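Local coordinates for protein VAL-1 (Chlorella virus, PDB 3GNE) that cleaves the polysaccharide alginate as a lyase of polysaccharide lyase family 14, with modes of action that depend on pH, at residues A[59-73]-A[209-221]. Sequence-based numbering, arbitrary orientation. Where two conformers were deposited one is given.
Sequences FSFSAVPDGLNKNAI and DLLISRFDWNTFF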
ATOM      1  N   PHE A  59      -2.289  12.112   1.223  1.00  7.10           N
ATOM      2  CA  PHE A  59      -3.739  11.951   1.400  1.00  6.42           C
ATOM      3  C   PHE A  59      -3.971  10.484   1.730  1.00  7.21           C
ATOM      4  O   PHE A  59      -3.097   9.648   1.473  1.00  7.49           O
ATOM      5  CB  PHE A  59      -4.577  12.400   0.196  1.00  7.59           C
ATOM      6  CG  PHE A  59      -4.493  11.509  -1.044  1.00  7.90           C
ATOM      7  CD1 PHE A  59      -5.580  10.694  -1.350  1.00  9.02           C
ATOM      8  CD2 PHE A  59      -3.382  11.479  -1.876  1.00  8.07           C
ATOM      9  CE1 PHE A  59      -5.590   9.862  -2.466  1.00  8.63           C
ATOM     10  CE2 PHE A  59      -3.362  10.657  -3.008  1.00  8.67           C
ATOM     11  CZ  PHE A  59      -4.458   9.864  -3.281  1.00 10.16           C
ATOM     12  N   SER A  60      -5.158  10.220   2.268  1.00  6.83           N
ATOM     13  CA  SER A  60      -5.481   8.836   2.630  1.00  7.41           C
ATOM     14  C   SER A  60      -6.955   8.569   2.392  1.00  7.28           C
ATOM     15  O   SER A  60      -7.758   9.474   2.342  1.00  7.76           O
ATOM     16  CB  SER A  60      -5.107   8.594   4.108  1.00  7.18           C
ATOM     17  OG  SER A  60      -5.940   9.348   4.950  1.00  8.95           O
ATOM     18  N   PHE A  61      -7.240   7.248   2.317  1.00  7.24           N
ATOM     19  CA  PHE A  61      -8.645   6.795   2.332  1.00  6.97           C
ATOM     20  C   PHE A  61      -8.622   5.289   2.564  1.00  7.11           C
ATOM     21  O   PHE A  61      -7.615   4.649   2.342  1.00  8.29           O
ATOM     22  CB  PHE A  61      -9.400   7.129   1.032  1.00  7.24           C
ATOM     23  CG  PHE A  61      -8.866   6.478  -0.220  1.00  8.15           C
ATOM     24  CD1 PHE A  61      -9.409   5.240  -0.626  1.00  8.17           C
ATOM     25  CD2 PHE A  61      -7.912   7.088  -1.019  1.00  8.80           C
ATOM     26  CE1 PHE A  61      -8.989   4.643  -1.794  1.00  8.70           C
ATOM     27  CE2 PHE A  61      -7.429   6.484  -2.184  1.00  8.95           C
ATOM     28  CZ  PHE A  61      -8.000   5.262  -2.545  1.00  9.80           C
ATOM     29  N   SER A  62      -9.772   4.737   2.991  0.50  6.02           N
ATOM     30  CA  SER A  62      -9.885   3.277   2.970  0.50  5.42           C
ATOM     31  C   SER A  62     -11.025   2.911   2.022  0.50  6.59           C
ATOM     32  O   SER A  62     -11.840   3.762   1.658  0.50 10.34           O
ATOM     33  CB  SER A  62     -10.153   2.727   4.368  0.50  5.56           C
ATOM     34  OG  SER A  62     -11.378   3.263   4.883  0.50  4.28           O
ATOM     35  N   ALA A  63     -11.044   1.624   1.660  1.00  7.66           N
ATOM     36  CA  ALA A  63     -12.104   1.138   0.802  1.00  7.90           C
ATOM     37  C   ALA A  63     -12.298  -0.338   1.074  1.00  8.75           C
ATOM     38  O   ALA A  63     -11.337  -1.076   1.325  1.00  8.89           O
ATOM     39  CB  ALA A  63     -11.780   1.342  -0.664  1.00  9.58           C
ATOM     40  N   VAL A  64     -13.525  -0.796   0.967  1.00  9.27           N
ATOM     41  CA  VAL A  64     -13.856  -2.237   1.035  1.00 10.00           C
ATOM     42  C   VAL A  64     -14.706  -2.517  -0.199  1.00  9.58           C
ATOM     43  O   VAL A  64     -15.940  -2.523  -0.132  1.00 10.60           O
ATOM     44  CB  VAL A  64     -14.565  -2.606   2.345  1.00 10.46           C
ATOM     45  CG1 VAL A  64     -14.742  -4.103   2.435  1.00 12.60           C
ATOM     46  CG2 VAL A  64     -13.775  -2.150   3.605  1.00 10.90           C
ATOM     47  N   PRO A  65     -14.105  -2.661  -1.380  1.00  9.65           N
ATOM     48  CA  PRO A  65     -14.933  -2.669  -2.581  1.00 10.19           C
ATOM     49  C   PRO A  65     -15.802  -3.881  -2.714  1.00 10.43           C
ATOM     50  O   PRO A  65     -15.432  -5.006  -2.366  1.00 12.44           O
ATOM     51  CB  PRO A  65     -13.917  -2.538  -3.714  1.00 10.41           C
ATOM     52  CG  PRO A  65     -12.726  -1.868  -2.993  1.00 10.51           C
ATOM     53  CD  PRO A  65     -12.662  -2.612  -1.651  1.00 10.15           C
ATOM     54  N   ASP A  66     -17.009  -3.607  -3.285  1.00  9.62           N
ATOM     55  CA  ASP A  66     -17.844  -4.761  -3.662  1.00  9.88           C
ATOM     56  C   ASP A  66     -17.074  -5.635  -4.640  1.00 11.07           C
ATOM     57  O   ASP A  66     -16.564  -5.137  -5.657  1.00 12.57           O
ATOM     58  CB  ASP A  66     -19.094  -4.240  -4.329  1.00  9.56           C
ATOM     59  CG  ASP A  66     -19.871  -3.288  -3.465  1.00 10.64           C
ATOM     60  OD1 ASP A  66     -19.759  -3.292  -2.216  1.00 12.65           O
ATOM     61  OD2 ASP A  66     -20.686  -2.538  -4.013  1.00 11.85           O
ATOM     62  N   GLY A  67     -16.997  -6.943  -4.377  1.00 11.98           N
ATOM     63  CA  GLY A  67     -16.187  -7.794  -5.258  1.00 13.58           C
ATOM     64  C   GLY A  67     -14.844  -8.170  -4.608  1.00 12.79           C
ATOM     65  O   GLY A  67     -14.062  -8.941  -5.178  1.00 13.50           O
ATOM     66  N   LEU A  68     -14.569  -7.574  -3.426  1.00 12.02           N
ATOM     67  CA  LEU A  68     -13.310  -7.955  -2.746  1.00 11.68           C
ATOM     68  C   LEU A  68     -13.273  -9.425  -2.404  1.00 13.47           C
ATOM     69  O   LEU A  68     -14.154  -9.950  -1.708  1.00 21.51           O
ATOM     70  CB  LEU A  68     -13.204  -7.102  -1.454  1.00 14.62           C
ATOM     71  CG  LEU A  68     -12.154  -7.630  -0.442  1.00 17.93           C
ATOM     72  CD1 LEU A  68     -10.749  -7.493  -0.902  1.00 20.45           C
ATOM     73  CD2 LEU A  68     -12.276  -6.859   0.866  1.00 19.44           C
ATOM     74  N   ASN A  69     -12.317 -10.156  -2.946  1.00 11.58           N
ATOM     75  CA  ASN A  69     -12.115 -11.565  -2.606  1.00 11.51           C
ATOM     76  C   ASN A  69     -11.301 -11.562  -1.333  1.00 10.97           C
ATOM     77  O   ASN A  69     -10.132 -11.149  -1.374  1.00 12.00           O
ATOM     78  CB  ASN A  69     -11.370 -12.224  -3.759  1.00 14.52           C
ATOM     79  CG  ASN A  69     -11.141 -13.681  -3.540  1.00 15.56           C
ATOM     80  OD1 ASN A  69     -10.957 -14.092  -2.400  1.00 16.00           O
ATOM     81  ND2 ASN A  69     -11.148 -14.441  -4.628  1.00 19.53           N
ATOM     82  N   LYS A  70     -11.860 -11.999  -0.226  1.00 12.26           N
ATOM     83  CA  LYS A  70     -11.156 -11.870   1.067  1.00 11.55           C
ATOM     84  C   LYS A  70      -9.999 -12.833   1.157  1.00 10.96           C
ATOM     85  O   LYS A  70      -9.204 -12.671   2.064  1.00 11.75           O
ATOM     86  CB  LYS A  70     -12.144 -12.104   2.199  1.00 12.88           C
ATOM     87  CG  LYS A  70     -13.261 -11.006   2.182  1.00 14.91           C
ATOM     88  CD  LYS A  70     -14.299 -11.418   3.218  1.00 20.86           C
ATOM     89  CE  LYS A  70     -15.212 -10.282   3.541  1.00 23.33           C
ATOM     90  NZ  LYS A  70     -16.642 -10.558   3.455  1.00 32.62           N
ATOM     91  N   ASN A  71      -9.946 -13.830   0.261  1.00 11.35           N
ATOM     92  CA  ASN A  71      -8.813 -14.744   0.322  1.00 13.06           C
ATOM     93  C   ASN A  71      -7.655 -14.356  -0.585  1.00 12.08           C
ATOM     94  O   ASN A  71      -6.533 -14.816  -0.350  1.00 13.95           O
ATOM     95  CB  ASN A  71      -9.285 -16.166  -0.024  1.00 15.69           C
ATOM     96  CG  ASN A  71     -10.141 -16.648   1.152  1.00 24.40           C
ATOM     97  OD1 ASN A  71     -11.335 -16.857   1.098  1.00 40.83           O
ATOM     98  ND2 ASN A  71      -9.501 -16.755   2.310  1.00 35.80           N
ATOM     99  N   ALA A  72      -7.877 -13.542  -1.609  1.00 12.31           N
ATOM    100  CA  ALA A  72      -6.739 -13.186  -2.497  1.00 11.26           C
ATOM    101  C   ALA A  72      -7.188 -12.030  -3.341  1.00 11.41           C
ATOM    102  O   ALA A  72      -8.228 -12.133  -4.010  1.00 12.36           O
ATOM    103  CB  ALA A  72      -6.358 -14.392  -3.365  1.00 15.61           C
ATOM    104  N   ILE A  73      -6.420 -10.932  -3.334  1.00 10.09           N
ATOM    105  CA  ILE A  73      -6.807  -9.799  -4.139  1.00 10.27           C
ATOM    106  C   ILE A  73      -5.576  -8.972  -4.477  1.00  9.60           C
ATOM    107  O   ILE A  73      -4.588  -9.013  -3.710  1.00 10.73           O
ATOM    108  CB  ILE A  73      -7.837  -8.953  -3.344  1.00  9.78           C
ATOM    109  CG1 ILE A  73      -8.723  -8.107  -4.253  1.00 11.50           C
ATOM    110  CG2 ILE A  73      -7.167  -8.083  -2.281  1.00 10.50           C
ATOM    111  CD1 ILE A  73      -9.618  -8.911  -5.161  1.00 12.79           C
ATOM    112  N   ASP A 209     -11.352 -16.804  10.191  1.00 14.72           N
ATOM    113  CA  ASP A 209     -12.260 -15.647  10.280  1.00 18.21           C
ATOM    114  C   ASP A 209     -11.525 -14.317  10.035  1.00 15.02           C
ATOM    115  O   ASP A 209     -12.178 -13.264   9.965  1.00 16.61           O
ATOM    116  CB  ASP A 209     -12.926 -15.574  11.649  1.00 21.19           C
ATOM    117  CG  ASP A 209     -11.938 -15.377  12.768  1.00 25.90           C
ATOM    118  OD1 ASP A 209     -11.115 -16.276  12.975  1.00 30.42           O
ATOM    119  OD2 ASP A 209     -11.957 -14.320  13.435  1.00 48.99           O
ATOM    120  N   LEU A 210     -10.181 -14.387   9.964  1.00 10.91           N
ATOM    121  CA  LEU A 210      -9.408 -13.132   9.794  1.00 11.30           C
ATOM    122  C   LEU A 210      -8.835 -13.131   8.398  1.00 10.13           C
ATOM    123  O   LEU A 210      -7.849 -13.853   8.144  1.00 13.95           O
ATOM    124  CB  LEU A 210      -8.314 -13.134  10.841  1.00 11.52           C
ATOM    125  CG  LEU A 210      -8.811 -12.996  12.298  1.00 11.72           C
ATOM    126  CD1 LEU A 210      -7.659 -13.282  13.280  1.00 13.42           C
ATOM    127  CD2 LEU A 210      -9.470 -11.644  12.579  1.00 14.39           C
ATOM    128  N   LEU A 211      -9.433 -12.410   7.470  1.00 11.05           N
ATOM    129  CA  LEU A 211      -9.079 -12.487   6.058  1.00  9.99           C
ATOM    130  C   LEU A 211      -8.795 -11.070   5.594  1.00  9.36           C
ATOM    131  O   LEU A 211      -8.763 -10.115   6.411  1.00 10.03           O
ATOM    132  CB  LEU A 211     -10.236 -13.126   5.279  1.00 11.03           C
ATOM    133  CG  LEU A 211     -10.658 -14.513   5.773  1.00 13.60           C
ATOM    134  CD1 LEU A 211     -11.922 -14.897   5.038  1.00 17.84           C
ATOM    135  CD2 LEU A 211      -9.518 -15.506   5.532  1.00 16.01           C
ATOM    136  N   ILE A 212      -8.584 -10.917   4.284  1.00  9.24           N
ATOM    137  CA  ILE A 212      -8.353  -9.537   3.807  1.00  9.88           C
ATOM    138  C   ILE A 212      -9.575  -8.680   4.099  1.00  9.50           C
ATOM    139  O   ILE A 212     -10.695  -9.124   3.789  1.00 12.69           O
ATOM    140  CB  ILE A 212      -8.032  -9.602   2.320  1.00 10.55           C
ATOM    141  CG1 ILE A 212      -6.747 -10.385   2.079  1.00 11.49           C
ATOM    142  CG2 ILE A 212      -7.953  -8.185   1.754  1.00 12.84           C
ATOM    143  CD1 ILE A 212      -6.486 -10.843   0.651  1.00 12.93           C
ATOM    144  N   SER A 213      -9.356  -7.530   4.709  1.00  9.43           N
ATOM    145  CA  SER A 213     -10.522  -6.741   5.201  1.00  9.33           C
ATOM    146  C   SER A 213     -10.625  -5.399   4.590  1.00  9.57           C
ATOM    147  O   SER A 213     -11.730  -4.881   4.582  1.00 11.50           O
ATOM    148  CB  SER A 213     -10.468  -6.679   6.728  1.00 11.56           C
ATOM    149  OG  SER A 213      -9.254  -6.099   7.161  1.00 10.90           O
ATOM    150  N   ARG A 214      -9.555  -4.770   4.077  1.00  8.75           N
ATOM    151  CA  ARG A 214      -9.736  -3.484   3.411  1.00  8.89           C
ATOM    152  C   ARG A 214      -8.536  -3.138   2.559  1.00  8.64           C
ATOM    153  O   ARG A 214      -7.441  -3.680   2.758  1.00  8.83           O
ATOM    154  CB  ARG A 214      -9.958  -2.292   4.380  1.00  9.52           C
ATOM    155  CG  ARG A 214      -8.699  -1.891   5.177  1.00  9.91           C
ATOM    156  CD  ARG A 214      -9.052  -0.691   6.063  1.00 10.77           C
ATOM    157  NE  ARG A 214      -7.923  -0.018   6.709  1.00 11.95           N
ATOM    158  CZ  ARG A 214      -7.327  -0.404   7.838  1.00 11.28           C
ATOM    159  NH1 ARG A 214      -7.744  -1.551   8.435  1.00 14.71           N
ATOM    160  NH2 ARG A 214      -6.335   0.323   8.315  1.00 13.47           N
ATOM    161  N   PHE A 215      -8.747  -2.231   1.627  1.00  8.31           N
ATOM    162  CA  PHE A 215      -7.682  -1.456   1.013  1.00  8.07           C
ATOM    163  C   PHE A 215      -7.465  -0.196   1.823  1.00  8.64           C
ATOM    164  O   PHE A 215      -8.436   0.482   2.182  1.00 10.09           O
ATOM    165  CB  PHE A 215      -8.095  -1.055  -0.410  1.00  8.99           C
ATOM    166  CG  PHE A 215      -7.026  -0.276  -1.179  1.00 10.17           C
ATOM    167  CD1 PHE A 215      -5.784  -0.851  -1.461  1.00 11.00           C
ATOM    168  CD2 PHE A 215      -7.333   1.033  -1.593  1.00 11.19           C
ATOM    169  CE1 PHE A 215      -4.827  -0.137  -2.200  1.00 12.20           C
ATOM    170  CE2 PHE A 215      -6.369   1.703  -2.350  1.00 12.45           C
ATOM    171  CZ  PHE A 215      -5.141   1.137  -2.662  1.00 12.44           C
ATOM    172  N   ASP A 216      -6.203   0.083   2.146  1.00  7.06           N
ATOM    173  CA  ASP A 216      -5.900   1.267   2.903  1.00  7.20           C
ATOM    174  C   ASP A 216      -4.879   2.066   2.112  1.00  6.66           C
ATOM    175  O   ASP A 216      -3.762   1.620   1.855  1.00  7.75           O
ATOM    176  CB  ASP A 216      -5.292   0.858   4.251  1.00  8.38           C
ATOM    177  CG  ASP A 216      -5.269   2.056   5.191  1.00  8.80           C
ATOM    178  OD1 ASP A 216      -6.300   2.338   5.841  1.00 12.27           O
ATOM    179  OD2 ASP A 216      -4.277   2.778   5.272  1.00 10.43           O
ATOM    180  N   TRP A 217      -5.266   3.259   1.711  1.00  6.79           N
ATOM    181  CA  TRP A 217      -4.422   4.194   0.997  1.00  7.17           C
ATOM    182  C   TRP A 217      -3.943   5.234   1.988  1.00  7.02           C
ATOM    183  O   TRP A 217      -4.746   5.855   2.656  1.00  7.23           O
ATOM    184  CB  TRP A 217      -5.198   4.901  -0.134  1.00  7.70           C
ATOM    185  CG  TRP A 217      -4.210   5.774  -0.855  1.00  7.52           C
ATOM    186  CD1 TRP A 217      -4.091   7.135  -0.790  1.00  7.44           C
ATOM    187  CD2 TRP A 217      -3.203   5.301  -1.756  1.00  7.55           C
ATOM    188  NE1 TRP A 217      -3.065   7.533  -1.585  1.00  7.91           N
ATOM    189  CE2 TRP A 217      -2.496   6.442  -2.215  1.00  7.78           C
ATOM    190  CE3 TRP A 217      -2.849   4.051  -2.239  1.00  7.89           C
ATOM    191  CZ2 TRP A 217      -1.433   6.360  -3.125  1.00  8.32           C
ATOM    192  CZ3 TRP A 217      -1.786   3.961  -3.150  1.00  9.23           C
ATOM    193  CH2 TRP A 217      -1.116   5.094  -3.577  1.00  8.30           C
ATOM    194  N   ASN A 218      -2.655   5.456   2.120  1.00  7.19           N
ATOM    195  CA  ASN A 218      -2.192   6.516   3.012  1.00  7.13           C
ATOM    196  C   ASN A 218      -0.769   6.846   2.603  1.00  6.19           C
ATOM    197  O   ASN A 218       0.171   6.160   2.946  1.00  7.37           O
ATOM    198  CB  ASN A 218      -2.260   6.048   4.459  1.00  6.47           C
ATOM    199  CG  ASN A 218      -2.102   7.228   5.395  1.00  7.46           C
ATOM    200  OD1 ASN A 218      -1.705   8.313   5.005  1.00  8.93           O
ATOM    201  ND2 ASN A 218      -2.437   6.999   6.646  1.00 14.00           N
ATOM    202  N   THR A 219      -0.650   7.917   1.780  1.00  7.13           N
ATOM    203  CA  THR A 219       0.650   8.208   1.187  1.00  6.95           C
ATOM    204  C   THR A 219       1.287   9.378   1.931  1.00  6.82           C
ATOM    205  O   THR A 219       0.661  10.392   2.227  1.00  7.66           O
ATOM    206  CB  THR A 219       0.514   8.486  -0.312  1.00  7.29           C
ATOM    207  OG1 THR A 219       1.852   8.698  -0.841  1.00  7.85           O
ATOM    208  CG2 THR A 219      -0.318   9.720  -0.686  1.00  8.80           C
ATOM    209  N   PHE A 220       2.551   9.174   2.291  1.00  6.65           N
ATOM    210  CA  PHE A 220       3.315  10.147   3.093  1.00  7.16           C
ATOM    211  C   PHE A 220       4.747   9.745   3.075  1.00  6.54           C
ATOM    212  O   PHE A 220       5.063   8.557   2.791  1.00  7.56           O
ATOM    213  CB  PHE A 220       2.762  10.191   4.544  1.00  7.38           C
ATOM    214  CG  PHE A 220       2.794   8.853   5.246  1.00  7.63           C
ATOM    215  CD1 PHE A 220       1.656   8.025   5.187  1.00  8.72           C
ATOM    216  CD2 PHE A 220       3.937   8.415   5.949  1.00  7.80           C
ATOM    217  CE1 PHE A 220       1.691   6.785   5.815  1.00  8.29           C
ATOM    218  CE2 PHE A 220       3.945   7.184   6.578  1.00  8.19           C
ATOM    219  CZ  PHE A 220       2.812   6.360   6.510  1.00  8.27           C
ATOM    220  N   PHE A 221       5.654  10.680   3.426  1.00  6.74           N
ATOM    221  CA  PHE A 221       7.052  10.376   3.512  1.00  7.16           C
ATOM    222  C   PHE A 221       7.430   9.689   4.807  1.00  7.06           C
ATOM    223  O   PHE A 221       6.923  10.010   5.873  1.00  8.04           O
ATOM    224  CB  PHE A 221       7.872  11.688   3.444  1.00  7.44           C
ATOM    225  CG  PHE A 221       8.133  12.140   2.004  1.00  7.04           C
ATOM    226  CD1 PHE A 221       9.431  12.070   1.505  1.00  7.06           C
ATOM    227  CD2 PHE A 221       7.096  12.601   1.189  1.00  7.92           C
ATOM    228  CE1 PHE A 221       9.695  12.417   0.185  1.00  8.05           C
ATOM    229  CE2 PHE A 221       7.345  12.934  -0.151  1.00  7.94           C
ATOM    230  CZ  PHE A 221       8.657  12.855  -0.627  1.00  7.78           C
TER
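Strands 59-63 and 212-221 run antiparallel, their directions 175° apart; Phe61 and Trp217 exchange two backbone hydrogen bonds (Trp217 N to Phe61 O, 2.8 Å), and Ala63 and Phe215 do the same. Beyond the strand the chain makes a type II turn at Pro65-Leu68 and returns to 212-221 through Lys70, whose O accepts from Ile212 N at 2.9 Å. Phe59, Phe61, Phe215 and Trp217 project from one face as an aromatic cluster. Trp217 CB sits over the Phe61 ring, 3.6 Å from its centroid, a CH-pi contact, while Trp217 NE1 stands over one face of the Phe59 ring, 3.2 Å from Phe59 CZ, with the five-membered ring inclined at 42° to it. With CG anti to the backbone N (chi1 -177°), Trp217 lies across both phenylalanine rings. Phe61 CZ meets the edge of the Phe215 ring at CE2, 3.9 Å away. Near the turn, Ile212 CG2 touches Leu68 CD1 at 3.9 Å, and its CD1 reaches Ile73 CG2. The other face is polar: Arg214 turns NE (3.0 Å) and NH2 together onto the single oxygen Asp216 OD1, a salt bridge beside Ser62 CB, while Asp216 OD2 and Asn218 ND2 bind a glycerol, probably a crystallisation additive. Across the sandwich, Phe215 stacks on Phe75, and Trp217 meets Trp77, Phe235 and Phe238 edge-to-face, all from strands 72-80 and 231-241 of the other sheet. An aromatic core between two antiparallel sheets, with a polar face turned away from it, is typical of the concanavalin-like beta-sandwich; the glycerol is consistent with a sugar-binding groove there.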